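Local coordinates for ubiquitin-conjugating enzyme E2, putative (Plasmodium falciparum, PDB 2Q0V), which is probably an E2 variant of the UEV (UBE2V) family, which would help an active ubiquitin-conjugating enzyme build ubiquitin chains, at residues V38-L46 and I125-R133. Numbering follows the deposited sequence.
Sequences VSEGVSFGL and IETILISLR
Val42 and Phe44 project from the edge strand 42-46 as two neighbouring bumps, and the helix 125-133, running against the strand with 148° between their directions, receives them between its side chains. The branched Val42 is short enough to let the backbones come close: its CG1 rests on Leu129 CB at 3.8 Å, and the CA atoms of this pair are only 6.4 Å apart. Further along, the broad Phe44 ring fills the hollow bounded by Ile125, Glu126 and Leu129. With chi1 at 59°, Phe44 CG stands between the backbone N and the carbonyl carbon, which brings the ring over the helix, where all three meet it obliquely; Phe44 CG meets Ile125 CG2 at 3.9 Å, while CE2 lies against the aliphatic CB of Glu126. Leu129 in turn is the bump on the helix side: Leu129 CD1 enters between Val42 and Phe44, 3.7 Å from Phe44 CB and near Ser43 O.

Polar groups close the border. The extended Glu126 carries its carboxylate up to the loop, where Ser39 OG gives a weak hydrogen bond to OE2 at 3.4 Å; the stronger partner of OE2 is Arg32 of helix 22-34, in a salt bridge. Ser39 OG also touches Ile130 CG1 (3.5 Å), an apolar neighbour for a small hydroxyl. At the far end, Arg133 bends at chi3, bringing NE in a weak bond of 3.3 Å (155°) to Glu40 O, the carbonyl of the cis peptide that joins Glu40 to Gly41. Gly41 CA lies over one guanidinium face, and NH2 bonds to Phe62 O.

The contact is part of the helix-on-sheet packing of the E2 fold: helix 125-135 packs on one face of the antiparallel sheet, with Leu129 also touching Ile78 and Leu132 touching Leu76 on strand 73-79, while strand 42-46 pairs with strand 56-62 and helix 22-34 flanks the Glu126 end.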
ATOM      1  N   VAL A  38      -2.955   3.742  11.869  1.00 44.27           N
ATOM      2  CA  VAL A  38      -2.445   4.986  11.298  1.00 42.26           C
ATOM      3  C   VAL A  38      -3.712   5.649  10.829  1.00 42.39           C
ATOM      4  O   VAL A  38      -4.566   5.890  11.700  1.00 43.99           O
ATOM      5  CB  VAL A  38      -1.395   4.735  10.238  1.00 42.02           C
ATOM      6  CG1 VAL A  38      -0.124   4.279  10.911  1.00 40.82           C
ATOM      7  CG2 VAL A  38      -1.876   3.689   9.288  1.00 42.14           C
ATOM      8  N   SER A  39      -3.902   5.910   9.537  1.00 40.68           N
ATOM      9  CA  SER A  39      -5.188   6.411   9.103  1.00 41.10           C
ATOM     10  C   SER A  39      -6.176   5.244   9.046  1.00 41.43           C
ATOM     11  O   SER A  39      -5.783   4.054   9.245  1.00 43.11           O
ATOM     12  CB  SER A  39      -5.132   7.144   7.758  1.00 41.55           C
ATOM     13  OG  SER A  39      -4.663   6.362   6.686  1.00 40.55           O
ATOM     14  N   GLU A  40      -7.432   5.569   8.793  1.00 39.69           N
ATOM     15  CA  GLU A  40      -8.498   4.566   8.702  1.00 39.85           C
ATOM     16  C   GLU A  40      -8.571   3.874   7.325  1.00 39.04           C
ATOM     17  O   GLU A  40      -8.280   4.486   6.294  1.00 40.50           O
ATOM     18  CB  GLU A  40      -9.864   5.224   9.056  1.00 39.14           C
ATOM     19  CG  GLU A  40     -10.515   5.965   7.913  1.00 38.31           C
ATOM     20  CD  GLU A  40     -11.722   6.879   8.286  1.00 40.06           C
ATOM     21  OE1 GLU A  40     -12.031   7.175   9.469  1.00 40.48           O
ATOM     22  OE2 GLU A  40     -12.362   7.349   7.337  1.00 39.72           O
ATOM     23  N   GLY A  41      -8.879   2.596   7.242  1.00 38.79           N
ATOM     24  CA  GLY A  41      -8.526   1.551   8.138  1.00 38.46           C
ATOM     25  C   GLY A  41      -7.463   0.925   7.240  1.00 38.83           C
ATOM     26  O   GLY A  41      -7.765   0.226   6.250  1.00 37.58           O
ATOM     27  N   VAL A  42      -6.216   1.314   7.509  1.00 38.97           N
ATOM     28  CA  VAL A  42      -5.068   0.700   6.892  1.00 39.04           C
ATOM     29  C   VAL A  42      -4.104   0.402   8.013  1.00 38.74           C
ATOM     30  O   VAL A  42      -4.114   1.040   9.050  1.00 38.80           O
ATOM     31  CB  VAL A  42      -4.373   1.556   5.772  1.00 39.23           C
ATOM     32  CG1 VAL A  42      -5.367   2.122   4.758  1.00 38.19           C
ATOM     33  CG2 VAL A  42      -3.474   2.646   6.360  1.00 40.03           C
ATOM     34  N   SER A  43      -3.298  -0.624   7.813  1.00 39.11           N
ATOM     35  CA  SER A  43      -2.156  -0.828   8.666  1.00 38.74           C
ATOM     36  C   SER A  43      -0.969  -1.208   7.781  1.00 37.88           C
ATOM     37  O   SER A  43      -1.133  -1.601   6.616  1.00 37.75           O
ATOM     38  CB  SER A  43      -2.469  -1.867   9.714  1.00 38.38           C
ATOM     39  OG  SER A  43      -2.554  -3.119   9.092  1.00 43.91           O
ATOM     40  N   PHE A  44       0.228  -1.028   8.314  1.00 37.28           N
ATOM     41  CA  PHE A  44       1.439  -1.389   7.587  1.00 36.75           C
ATOM     42  C   PHE A  44       2.603  -1.586   8.545  1.00 37.83           C
ATOM     43  O   PHE A  44       2.672  -0.963   9.614  1.00 36.70           O
ATOM     44  CB  PHE A  44       1.779  -0.374   6.472  1.00 36.01           C
ATOM     45  CG  PHE A  44       1.991   1.042   6.946  1.00 33.01           C
ATOM     46  CD1 PHE A  44       3.268   1.524   7.194  1.00 33.64           C
ATOM     47  CD2 PHE A  44       0.917   1.905   7.112  1.00 32.62           C
ATOM     48  CE1 PHE A  44       3.480   2.865   7.610  1.00 32.74           C
ATOM     49  CE2 PHE A  44       1.105   3.234   7.535  1.00 31.85           C
ATOM     50  CZ  PHE A  44       2.393   3.715   7.792  1.00 33.33           C
ATOM     51  N   GLY A  45       3.502  -2.485   8.149  1.00 39.09           N
ATOM     52  CA  GLY A  45       4.705  -2.767   8.923  1.00 41.02           C
ATOM     53  C   GLY A  45       5.654  -3.666   8.166  1.00 42.27           C
ATOM     54  O   GLY A  45       5.425  -4.016   7.013  1.00 42.65           O
ATOM     55  N   LEU A  46       6.740  -4.036   8.820  1.00 44.12           N
ATOM     56  CA  LEU A  46       7.740  -4.884   8.213  1.00 45.56           C
ATOM     57  C   LEU A  46       7.231  -6.309   8.116  1.00 46.78           C
ATOM     58  O   LEU A  46       6.559  -6.796   9.008  1.00 45.95           O
ATOM     59  CB  LEU A  46       9.031  -4.822   9.028  1.00 45.35           C
ATOM     60  CG  LEU A  46       9.848  -3.541   8.879  1.00 44.33           C
ATOM     61  CD1 LEU A  46      11.070  -3.649   9.752  1.00 46.21           C
ATOM     62  CD2 LEU A  46      10.261  -3.306   7.455  1.00 43.49           C
ATOM     63  N   ILE A 125       4.147   4.805   1.739  1.00 31.80           N
ATOM     64  CA  ILE A 125       3.413   3.557   1.868  1.00 32.08           C
ATOM     65  C   ILE A 125       1.944   3.841   2.245  1.00 32.28           C
ATOM     66  O   ILE A 125       1.027   3.299   1.621  1.00 33.34           O
ATOM     67  CB  ILE A 125       4.122   2.621   2.880  1.00 32.15           C
ATOM     68  CG1 ILE A 125       5.447   2.125   2.270  1.00 33.89           C
ATOM     69  CG2 ILE A 125       3.227   1.429   3.233  1.00 29.90           C
ATOM     70  CD1 ILE A 125       6.560   1.957   3.242  1.00 34.87           C
ATOM     71  N   GLU A 126       1.727   4.718   3.221  1.00 32.27           N
ATOM     72  CA  GLU A 126       0.388   5.114   3.625  1.00 33.62           C
ATOM     73  C   GLU A 126      -0.447   5.728   2.483  1.00 31.77           C
ATOM     74  O   GLU A 126      -1.592   5.303   2.270  1.00 31.45           O
ATOM     75  CB  GLU A 126       0.451   6.008   4.854  1.00 33.29           C
ATOM     76  CG  GLU A 126      -0.855   6.634   5.290  1.00 36.36           C
ATOM     77  CD  GLU A 126      -0.723   7.434   6.609  1.00 38.95           C
ATOM     78  OE1 GLU A 126       0.380   7.409   7.246  1.00 45.17           O
ATOM     79  OE2 GLU A 126      -1.728   8.091   7.005  1.00 44.35           O
ATOM     80  N   THR A 127       0.131   6.663   1.729  1.00 30.44           N
ATOM     81  CA  THR A 127      -0.539   7.229   0.526  1.00 30.12           C
ATOM     82  C   THR A 127      -1.084   6.159  -0.421  1.00 29.84           C
ATOM     83  O   THR A 127      -2.170   6.314  -0.993  1.00 29.95           O
ATOM     84  CB  THR A 127       0.407   8.152  -0.317  1.00 29.63           C
ATOM     85  OG1 THR A 127       1.162   8.990   0.555  1.00 28.86           O
ATOM     86  CG2 THR A 127      -0.381   9.042  -1.232  1.00 28.04           C
ATOM     87  N   ILE A 128      -0.297   5.104  -0.609  1.00 29.37           N
ATOM     88  CA  ILE A 128      -0.662   4.008  -1.497  1.00 29.91           C
ATOM     89  C   ILE A 128      -1.868   3.264  -0.905  1.00 28.72           C
ATOM     90  O   ILE A 128      -2.863   3.072  -1.564  1.00 28.77           O
ATOM     91  CB  ILE A 128       0.528   3.036  -1.693  1.00 30.12           C
ATOM     92  CG1 ILE A 128       1.714   3.747  -2.389  1.00 30.55           C
ATOM     93  CG2 ILE A 128       0.051   1.735  -2.411  1.00 29.14           C
ATOM     94  CD1 ILE A 128       3.047   2.927  -2.342  1.00 30.68           C
ATOM     95  N   LEU A 129      -1.774   2.916   0.365  1.00 28.71           N
ATOM     96  CA  LEU A 129      -2.844   2.216   1.057  1.00 28.29           C
ATOM     97  C   LEU A 129      -4.135   3.013   1.022  1.00 28.70           C
ATOM     98  O   LEU A 129      -5.136   2.489   0.566  1.00 29.78           O
ATOM     99  CB  LEU A 129      -2.400   1.803   2.467  1.00 27.86           C
ATOM    100  CG  LEU A 129      -1.195   0.845   2.421  1.00 26.83           C
ATOM    101  CD1 LEU A 129      -0.646   0.501   3.801  1.00 22.64           C
ATOM    102  CD2 LEU A 129      -1.430  -0.422   1.523  1.00 24.41           C
ATOM    103  N   ILE A 130      -4.082   4.288   1.418  1.00 29.36           N
ATOM    104  CA  ILE A 130      -5.171   5.256   1.246  1.00 29.54           C
ATOM    105  C   ILE A 130      -5.732   5.355  -0.164  1.00 29.22           C
ATOM    106  O   ILE A 130      -6.929   5.336  -0.377  1.00 29.33           O
ATOM    107  CB  ILE A 130      -4.728   6.658   1.688  1.00 30.19           C
ATOM    108  CG1 ILE A 130      -4.429   6.666   3.180  1.00 28.97           C
ATOM    109  CG2 ILE A 130      -5.827   7.738   1.355  1.00 28.80           C
ATOM    110  CD1 ILE A 130      -3.881   8.094   3.680  1.00 31.18           C
ATOM    111  N   SER A 131      -4.853   5.445  -1.142  1.00 29.99           N
ATOM    112  CA  SER A 131      -5.268   5.473  -2.548  1.00 30.27           C
ATOM    113  C   SER A 131      -6.010   4.250  -3.006  1.00 30.07           C
ATOM    114  O   SER A 131      -6.928   4.361  -3.812  1.00 30.74           O
ATOM    115  CB  SER A 131      -4.066   5.701  -3.446  1.00 29.29           C
ATOM    116  OG  SER A 131      -3.739   7.057  -3.368  1.00 31.62           O
ATOM    117  N   LEU A 132      -5.580   3.088  -2.524  1.00 30.47           N
ATOM    118  CA  LEU A 132      -6.237   1.826  -2.838  1.00 30.91           C
ATOM    119  C   LEU A 132      -7.614   1.721  -2.191  1.00 31.00           C
ATOM    120  O   LEU A 132      -8.569   1.274  -2.827  1.00 30.19           O
ATOM    121  CB  LEU A 132      -5.337   0.642  -2.466  1.00 31.29           C
ATOM    122  CG  LEU A 132      -4.114   0.441  -3.397  1.00 31.95           C
ATOM    123  CD1 LEU A 132      -3.160  -0.638  -2.802  1.00 33.55           C
ATOM    124  CD2 LEU A 132      -4.549   0.078  -4.799  1.00 28.64           C
ATOM    125  N   ARG A 133      -7.739   2.199  -0.957  1.00 31.40           N
ATOM    126  CA  ARG A 133      -9.040   2.213  -0.339  1.00 32.71           C
ATOM    127  C   ARG A 133     -10.006   3.186  -1.033  1.00 33.35           C
ATOM    128  O   ARG A 133     -11.194   2.936  -1.066  1.00 33.42           O
ATOM    129  CB  ARG A 133      -8.925   2.536   1.139  1.00 33.49           C
ATOM    130  CG  ARG A 133      -9.785   1.668   1.951  1.00 35.29           C
ATOM    131  CD  ARG A 133      -9.243   1.463   3.353  1.00 38.24           C
ATOM    132  NE  ARG A 133      -9.870   2.435   4.220  1.00 42.09           N
ATOM    133  CZ  ARG A 133     -11.148   2.437   4.588  1.00 39.13           C
ATOM    134  NH1 ARG A 133     -11.577   3.416   5.357  1.00 41.53           N
ATOM    135  NH2 ARG A 133     -11.981   1.487   4.220  1.00 35.81           N
TER